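Local coordinates for putative cytidylyltransferase (PDB 5X9Q), which probably transfers the adenylyl group of ATP to D-glycero-beta-D-manno-heptose 1-phosphate, giving ADP-heptose and diphosphate, at residues 109-113 against 114-118. Sequence-based numbering, arbitrary orientation.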
loop_
_atom_site.group_PDB
_atom_site.type_symbol
_atom_site.label_atom_id
_atom_site.label_comp_id
_atom_site.label_asym_id
_atom_site.label_seq_id
_atom_site.Cartn_x
_atom_site.Cartn_y
_atom_site.Cartn_z
ATOM N N PHE A 109 13.706 11.395 9.181
ATOM C CA PHE A 109 14.997 11.922 9.606
ATOM C C PHE A 109 15.432 13.009 8.643
ATOM O O PHE A 109 15.082 12.974 7.471
ATOM C CB PHE A 109 16.066 10.822 9.701
ATOM C CG PHE A 109 16.367 10.148 8.399
ATOM C CD1 PHE A 109 15.585 9.077 7.951
ATOM C CD2 PHE A 109 17.436 10.571 7.617
ATOM C CE1 PHE A 109 15.860 8.444 6.734
ATOM C CE2 PHE A 109 17.728 9.946 6.399
ATOM C CZ PHE A 109 16.930 8.875 5.952
ATOM N N ASP A 110 16.169 13.995 9.164
ATOM C CA ASP A 110 16.531 15.205 8.415
ATOM C C ASP A 110 17.920 15.159 7.772
ATOM O O ASP A 110 18.174 15.829 6.770
ATOM C CB ASP A 110 16.480 16.410 9.344
ATOM C CG ASP A 110 15.072 16.783 9.735
ATOM O OD1 ASP A 110 14.215 16.967 8.845
ATOM O OD2 ASP A 110 14.835 16.941 10.946
ATOM N N GLU A 111 18.828 14.401 8.380
ATOM C CA GLU A 111 20.190 14.315 7.888
ATOM C C GLU A 111 20.220 13.702 6.488
ATOM O O GLU A 111 19.228 13.137 6.010
ATOM C CB GLU A 111 21.084 13.501 8.836
ATOM C CG GLU A 111 21.078 13.917 10.320
ATOM C CD GLU A 111 19.867 13.386 11.111
ATOM O OE1 GLU A 111 19.800 12.166 11.347
ATOM O OE2 GLU A 111 18.994 14.175 11.526
ATOM N N LYS A 112 21.374 13.776 5.842
ATOM C CA LYS A 112 21.512 13.274 4.484
ATOM C C LYS A 112 21.541 11.742 4.452
ATOM O O LYS A 112 21.089 11.126 3.487
ATOM C CB LYS A 112 22.797 13.829 3.858
ATOM C CG LYS A 112 23.029 13.438 2.405
ATOM C CD LYS A 112 24.250 14.137 1.828
ATOM C CE LYS A 112 25.456 13.990 2.749
ATOM N NZ LYS A 112 26.698 14.510 2.092
ATOM N N THR A 113 22.061 11.135 5.519
ATOM C CA THR A 113 22.123 9.689 5.604
ATOM C C THR A 113 21.400 9.234 6.865
ATOM O O THR A 113 21.249 10.003 7.819
ATOM C CB THR A 113 23.593 9.180 5.616
ATOM O OG1 THR A 113 24.195 9.414 6.893
ATOM C CG2 THR A 113 24.411 9.840 4.500
ATOM N N PRO A 114 20.968 7.974 6.891
ATOM C CA PRO A 114 20.261 7.507 8.082
ATOM C C PRO A 114 21.140 7.051 9.253
ATOM O O PRO A 114 20.600 6.446 10.200
ATOM C CB PRO A 114 19.447 6.328 7.553
ATOM C CG PRO A 114 20.089 5.911 6.247
ATOM C CD PRO A 114 21.111 6.924 5.868
ATOM N N VAL A 115 22.441 7.354 9.219
ATOM C CA VAL A 115 23.369 6.838 10.231
ATOM C C VAL A 115 23.024 7.231 11.669
ATOM O O VAL A 115 23.023 6.378 12.554
ATOM C CB VAL A 115 24.827 7.253 9.934
ATOM C CG1 VAL A 115 25.733 6.904 11.104
ATOM C CG2 VAL A 115 25.303 6.554 8.660
ATOM N N SER A 116 22.735 8.495 11.936
ATOM C CA SER A 116 22.446 8.846 13.326
ATOM C C SER A 116 21.063 8.328 13.717
ATOM O O SER A 116 20.832 8.030 14.891
ATOM C CB SER A 116 22.505 10.364 13.569
ATOM O OG SER A 116 21.312 10.986 13.105
ATOM N N LEU A 117 20.127 8.250 12.768
ATOM C CA LEU A 117 18.832 7.650 13.101
ATOM C C LEU A 117 19.048 6.174 13.495
ATOM O O LEU A 117 18.603 5.734 14.559
ATOM C CB LEU A 117 17.835 7.765 11.944
ATOM C CG LEU A 117 16.490 7.035 12.120
ATOM C CD1 LEU A 117 15.685 7.487 13.339
ATOM C CD2 LEU A 117 15.650 7.209 10.889
ATOM N N ILE A 118 19.797 5.445 12.672
ATOM C CA ILE A 118 20.068 4.037 12.924
ATOM C C ILE A 118 20.816 3.810 14.225
ATOM O O ILE A 118 20.589 2.808 14.924
ATOM C CB ILE A 118 20.858 3.412 11.757
ATOM C CG1 ILE A 118 19.923 3.298 10.549
ATOM C CG2 ILE A 118 21.412 2.024 12.144
ATOM C CD1 ILE A 118 20.557 2.749 9.310
HETATM O O HOH W 1 20.018 9.948 10.363
#
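Phe-109 packs against Pro-114 and Leu-117 where strand 105-109 turns into helix 115-121. This is a beta-to-alpha connection leaving an outermost strand of the Rossmann-like (HUP-type) parallel sheet of a cytidylyltransferase-like domain. Pro-114 is the N-cap residue, and its carbonyl O accepts the first-turn bond from Ile-118 N.

The apolar contacts centre on the Phe-109 ring. Pro-114 lies over one face in a CH-pi contact, with CB 4.2 Å from the ring centroid and 23° off the normal. Leu-117 crosses Phe-109 at about a right angle. Leu-117 CD2 meets Phe-109 CD1 at 3.5 Å and also nears Phe-109 CB. A chi1 of 62° puts Phe-109 CG between the backbone N and the carbonyl carbon, and from there the ring reaches Pro-114 and Leu-117. Asn-42 of strand 38-43 also touches Phe-109 and Pro-114.

The polar contacts gather round Glu-111. Its chain bends at chi2, and OE1 comes 2.6 Å from Ser-116 OG. Arg-24 binds both groups, by a salt bridge to Glu-111 and a hydrogen bond to Ser-116. A water bridges the turn: it donates to Thr-113 O (2.8 Å) and accepts from Leu-117 N at 2.9 Å; its approach to Glu-111 OE1 is doubtfully short.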